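Local coordinates for laccase (Uncultured bacterium, PDB 4F7K), which probably couples the oxidation of phenolic and related substrates to the reduction of dioxygen to water, at residues 206-212 / 231-237; 194-200 / 223-229. One frame throughout, in Å; residues are numbered along the deposited sequence. Where two conformers were deposited one is given.

Contact 1: 206-212 / 231-237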
# COMPACT_ATOMS: atom_id res chain seq x y z
N GLY A 206 -18.72 3.58 -10.80
CA GLY A 206 -17.65 4.45 -11.24
C GLY A 206 -16.48 3.63 -11.70
O GLY A 206 -16.68 2.55 -12.28
N LYS A 207 -15.27 4.10 -11.42
CA LYS A 207 -14.07 3.58 -12.08
C LYS A 207 -12.80 3.66 -11.26
O LYS A 207 -12.59 4.62 -10.51
CB LYS A 207 -13.81 4.35 -13.39
CG LYS A 207 -14.97 4.46 -14.35
CD LYS A 207 -15.24 3.17 -15.12
CE LYS A 207 -16.56 3.31 -15.94
NZ LYS A 207 -17.74 2.77 -15.15
N VAL A 208 -11.94 2.66 -11.44
CA VAL A 208 -10.54 2.75 -11.00
C VAL A 208 -9.86 3.90 -11.74
O VAL A 208 -9.79 3.88 -12.94
CB VAL A 208 -9.75 1.44 -11.27
CG1 VAL A 208 -8.32 1.59 -10.78
CG2 VAL A 208 -10.39 0.24 -10.56
N VAL A 209 -9.34 4.88 -11.00
CA VAL A 209 -8.65 6.01 -11.59
C VAL A 209 -7.14 6.07 -11.32
O VAL A 209 -6.43 6.83 -11.98
CB VAL A 209 -9.30 7.35 -11.18
CG1 VAL A 209 -10.74 7.40 -11.69
CG2 VAL A 209 -9.23 7.54 -9.63
N ALA A 210 -6.65 5.28 -10.36
CA ALA A 210 -5.20 5.16 -10.11
C ALA A 210 -4.80 3.80 -9.54
O ALA A 210 -5.61 3.12 -8.90
CB ALA A 210 -4.71 6.28 -9.16
N LEU A 211 -3.56 3.40 -9.79
CA LEU A 211 -2.99 2.23 -9.11
C LEU A 211 -1.64 2.60 -8.49
O LEU A 211 -0.80 3.25 -9.15
CB LEU A 211 -2.86 1.02 -10.03
CG LEU A 211 -4.12 0.59 -10.79
CD1 LEU A 211 -3.77 -0.27 -12.00
CD2 LEU A 211 -5.11 -0.13 -9.88
N ASP A 212 -1.43 2.17 -7.24
CA ASP A 212 -0.18 2.44 -6.54
C ASP A 212 0.22 3.93 -6.57
O ASP A 212 1.39 4.29 -6.75
CB ASP A 212 0.93 1.54 -7.07
CG ASP A 212 0.67 0.05 -6.79
OD1 ASP A 212 -0.34 -0.28 -6.14
OD2 ASP A 212 1.49 -0.79 -7.21
N GLN A 231 -0.35 -3.12 -2.38
CA GLN A 231 -0.93 -2.47 -3.58
C GLN A 231 -2.12 -1.58 -3.21
O GLN A 231 -2.85 -1.82 -2.22
CB GLN A 231 -1.37 -3.52 -4.61
CG GLN A 231 -0.18 -4.21 -5.33
CD GLN A 231 -0.60 -5.08 -6.51
OE1 GLN A 231 -1.72 -5.57 -6.55
NE2 GLN A 231 0.30 -5.25 -7.50
N ARG A 232 -2.29 -0.53 -4.01
CA ARG A 232 -3.37 0.43 -3.83
C ARG A 232 -4.16 0.56 -5.12
O ARG A 232 -3.60 0.39 -6.24
CB ARG A 232 -2.78 1.80 -3.49
CG ARG A 232 -2.45 1.99 -2.05
CD ARG A 232 -0.99 1.70 -1.75
NE ARG A 232 -0.12 2.66 -2.41
CZ ARG A 232 0.97 2.34 -3.09
NH1 ARG A 232 1.38 1.08 -3.15
NH2 ARG A 232 1.69 3.30 -3.68
N ALA A 233 -5.45 0.87 -4.99
CA ALA A 233 -6.21 1.32 -6.13
C ALA A 233 -7.10 2.47 -5.68
O ALA A 233 -7.72 2.37 -4.64
CB ALA A 233 -7.02 0.22 -6.76
N ASP A 234 -7.13 3.55 -6.46
CA ASP A 234 -8.07 4.65 -6.22
C ASP A 234 -9.35 4.45 -7.06
O ASP A 234 -9.29 4.17 -8.24
CB ASP A 234 -7.45 6.02 -6.57
CG ASP A 234 -6.71 6.66 -5.40
OD1 ASP A 234 -6.33 5.95 -4.42
OD2 ASP A 234 -6.52 7.89 -5.43
N ILE A 235 -10.50 4.63 -6.44
CA ILE A 235 -11.77 4.50 -7.13
C ILE A 235 -12.59 5.77 -6.94
O ILE A 235 -12.75 6.27 -5.83
CB ILE A 235 -12.55 3.26 -6.65
CG1 ILE A 235 -11.95 2.01 -7.31
CG2 ILE A 235 -14.04 3.38 -6.97
CD1 ILE A 235 -12.07 0.78 -6.53
N ILE A 236 -13.08 6.32 -8.05
CA ILE A 236 -14.08 7.33 -7.90
C ILE A 236 -15.39 6.75 -8.40
O ILE A 236 -15.44 6.15 -9.47
CB ILE A 236 -13.68 8.64 -8.60
CG1 ILE A 236 -12.49 9.27 -7.84
CG2 ILE A 236 -14.86 9.59 -8.68
CD1 ILE A 236 -11.69 10.29 -8.69
N ALA A 237 -16.44 6.92 -7.61
CA ALA A 237 -17.71 6.35 -7.94
C ALA A 237 -18.82 7.15 -7.29
O ALA A 237 -18.58 7.92 -6.35
CB ALA A 237 -17.77 4.88 -7.50
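Asp212, just past the end of strand 206-211, grips Arg232 by both its backbone and its side chain. With CG anti to the carbonyl carbon (chi1 -65°), the carboxylate turns so that OD1 accepts a nearly straight bond from Arg232 N, 2.9 Å away, while Asp212 N donates to Arg232 O at 3.0 Å. The bent Arg232 chain lays one guanidinium face against Asp212 CA. Carboxylate and guanidinium planes are only 3° apart. OD1 lies well out of the guanidinium plane, 3.7 Å from Arg232 NH1, so no N-H points at it and the long salt bridge is one of charge alone. Arg232 NH2 also pairs with Asp374, and Asp212 OD1 with Arg373. With an alanine in place of Asp212, Arg232 N would probably lose its acceptor and both arginines a shared counter-charge.

Farther along, Val209 N donates to Asp234 O and Asp234 N to Ala210 O, each at 2.9 Å. Branched Val209 crosses Ile236 at about a right angle, CG2 to CD1 3.8 Å. Buried Asp234 has its carboxylate satisfied by Thr98 and Arg185. Glycine suits position 206 because a CB there would collide with Ile236 O. Val209 and Ala210 together facing Asp234 make a classic beta bulge, set in an antiparallel strand pair of a cupredoxin-like domain.

Contact 2: 194-200 / 223-229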
# COMPACT_ATOMS: atom_id res chain seq x y z
N ASP A 194 0.42 -10.91 3.78
CA ASP A 194 0.49 -12.32 3.39
C ASP A 194 -0.72 -12.81 2.65
O ASP A 194 -0.78 -14.00 2.37
CB ASP A 194 0.78 -13.25 4.59
CG ASP A 194 2.21 -13.11 5.09
OD1 ASP A 194 3.13 -13.62 4.43
OD2 ASP A 194 2.42 -12.47 6.17
N ARG A 195 -1.64 -11.91 2.32
CA ARG A 195 -2.94 -12.24 1.70
C ARG A 195 -3.19 -11.40 0.46
O ARG A 195 -2.97 -10.18 0.50
CB ARG A 195 -4.08 -11.98 2.70
CG ARG A 195 -4.07 -12.92 3.93
CD ARG A 195 -4.20 -14.38 3.49
NE ARG A 195 -4.28 -15.31 4.63
CZ ARG A 195 -4.03 -16.61 4.51
NH1 ARG A 195 -3.72 -17.08 3.33
NH2 ARG A 195 -4.09 -17.42 5.56
N ILE A 196 -3.68 -12.03 -0.60
CA ILE A 196 -4.11 -11.31 -1.78
C ILE A 196 -5.63 -11.21 -1.69
O ILE A 196 -6.30 -12.23 -1.48
CB ILE A 196 -3.75 -12.07 -3.08
CG1 ILE A 196 -2.23 -12.22 -3.24
CG2 ILE A 196 -4.30 -11.35 -4.29
CD1 ILE A 196 -1.87 -13.56 -3.91
N PHE A 197 -6.15 -10.02 -1.89
CA PHE A 197 -7.57 -9.75 -1.79
C PHE A 197 -8.16 -9.36 -3.15
O PHE A 197 -7.86 -8.27 -3.67
CB PHE A 197 -7.79 -8.60 -0.80
CG PHE A 197 -7.57 -8.98 0.65
CD1 PHE A 197 -8.39 -9.90 1.28
CD2 PHE A 197 -6.55 -8.37 1.39
CE1 PHE A 197 -8.19 -10.27 2.61
CE2 PHE A 197 -6.34 -8.71 2.75
CZ PHE A 197 -7.16 -9.66 3.36
N PRO A 198 -9.02 -10.23 -3.72
CA PRO A 198 -9.94 -9.70 -4.72
C PRO A 198 -10.92 -8.83 -3.98
O PRO A 198 -11.34 -9.19 -2.87
CB PRO A 198 -10.68 -10.93 -5.26
CG PRO A 198 -10.26 -12.11 -4.43
CD PRO A 198 -9.33 -11.62 -3.32
N VAL A 199 -11.25 -7.67 -4.55
CA VAL A 199 -12.19 -6.79 -3.88
C VAL A 199 -13.30 -6.38 -4.83
O VAL A 199 -13.06 -5.67 -5.81
CB VAL A 199 -11.52 -5.51 -3.34
CG1 VAL A 199 -12.55 -4.71 -2.53
CG2 VAL A 199 -10.29 -5.86 -2.47
N GLU A 200 -14.52 -6.80 -4.50
CA GLU A 200 -15.72 -6.36 -5.23
C GLU A 200 -16.39 -5.20 -4.51
O GLU A 200 -16.66 -5.27 -3.30
CB GLU A 200 -16.70 -7.51 -5.40
CG GLU A 200 -16.26 -8.54 -6.40
CD GLU A 200 -16.02 -7.97 -7.81
OE1 GLU A 200 -16.72 -7.01 -8.23
OE2 GLU A 200 -15.11 -8.49 -8.52
N SER A 223 -14.71 -3.98 -11.56
CA SER A 223 -15.00 -5.40 -11.58
C SER A 223 -13.73 -6.25 -11.80
O SER A 223 -12.86 -5.89 -12.59
CB SER A 223 -16.02 -5.71 -12.68
OG SER A 223 -16.35 -7.08 -12.66
N GLY A 224 -13.65 -7.37 -11.08
CA GLY A 224 -12.45 -8.21 -11.09
C GLY A 224 -11.22 -7.62 -10.39
O GLY A 224 -10.17 -8.23 -10.44
N LEU A 225 -11.35 -6.47 -9.72
CA LEU A 225 -10.19 -5.86 -9.02
C LEU A 225 -9.51 -6.81 -8.03
O LEU A 225 -10.17 -7.42 -7.19
CB LEU A 225 -10.58 -4.57 -8.26
CG LEU A 225 -9.46 -3.80 -7.53
CD1 LEU A 225 -8.44 -3.16 -8.49
CD2 LEU A 225 -10.10 -2.72 -6.65
N ILE A 226 -8.19 -6.93 -8.16
CA ILE A 226 -7.40 -7.68 -7.20
C ILE A 226 -6.28 -6.83 -6.64
O ILE A 226 -5.58 -6.16 -7.41
CB ILE A 226 -6.75 -8.94 -7.83
CG1 ILE A 226 -7.82 -9.91 -8.33
CG2 ILE A 226 -5.85 -9.62 -6.82
CD1 ILE A 226 -7.36 -10.78 -9.51
N LEU A 227 -6.13 -6.83 -5.32
CA LEU A 227 -5.01 -6.16 -4.68
C LEU A 227 -4.10 -7.15 -4.00
O LEU A 227 -4.52 -7.87 -3.09
CB LEU A 227 -5.48 -5.11 -3.67
CG LEU A 227 -6.37 -4.00 -4.24
CD1 LEU A 227 -7.02 -3.29 -3.06
CD2 LEU A 227 -5.58 -3.03 -5.14
N ALA A 228 -2.85 -7.22 -4.49
CA ALA A 228 -1.83 -7.98 -3.77
C ALA A 228 -1.33 -7.16 -2.58
O ALA A 228 -1.63 -5.97 -2.47
CB ALA A 228 -0.69 -8.39 -4.70
N PRO A 229 -0.55 -7.79 -1.68
CA PRO A 229 -0.04 -7.07 -0.50
C PRO A 229 0.61 -5.74 -0.87
O PRO A 229 1.39 -5.72 -1.80
CB PRO A 229 1.04 -8.04 0.08
CG PRO A 229 0.58 -9.38 -0.37
CD PRO A 229 -0.19 -9.22 -1.66
O HOH W 1 -12.31 -8.84 -7.74
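Phe197 and Leu227 are the hydrogen-bonded pair of a short antiparallel pairing, the two segments running 165° apart, with Phe197 N to Leu227 O at 3.0 Å and Leu227 N to Phe197 O at 2.8 Å. It forms one margin of a four-stranded antiparallel sheet in a cupredoxin-like domain, strand 226-227 being outermost. Val199 N also donates to Leu225 O, 2.9 Å away. Proline suits position 198, since it faces Ile226 as a non-hydrogen-bonded pair, where no N-H is called on to reach across.

On the Pro198 and Ile226 side, Ile196 CG2 presses on Ile226 CG2 at 3.4 Å, tighter than usual; having CG2 anti to the backbone N turns each methyl toward the other. Ile196 sends its other branch to Pro229, CG1 to CD 4.0 Å. Leu227 and Phe197 point to the other face, where Leu227 meets Leu188, and the Phe197 side chain touches Ile137.

At the far end, Gly224 has a positive phi (70°), easy for glycine. Glu200, folded back at chi2 (-58°), offers the syn lone pair of OE2 to Gly224 N, and a water bridges the two segments, donating to Glu200 OE2 and, at 2.6 Å, to Leu225 O.

How the contacts relate
Both contacts pair antiparallel strands, but in different sheets of the same domain: contact 1 lies inside a six-stranded sheet and contact 2 at the margin of a four-stranded one. Strands 197-202 and 204-211 are consecutive, as are 226-227 and 232-239, so at each of these two links the chain passes from contact 2 to contact 1, returning to contact 2 in between. The sheets meet through aliphatic side chains: Leu227 CD2 packs on Ala233 CB at 3.9 Å, and Leu225 CD2 on Ile235 CD1 at 4.0 Å. Contact 1 is largely buried and matches its charged groups with internal salt bridges; contact 2 is partly exposed, and its glutamate turns instead to a backbone N-H and water.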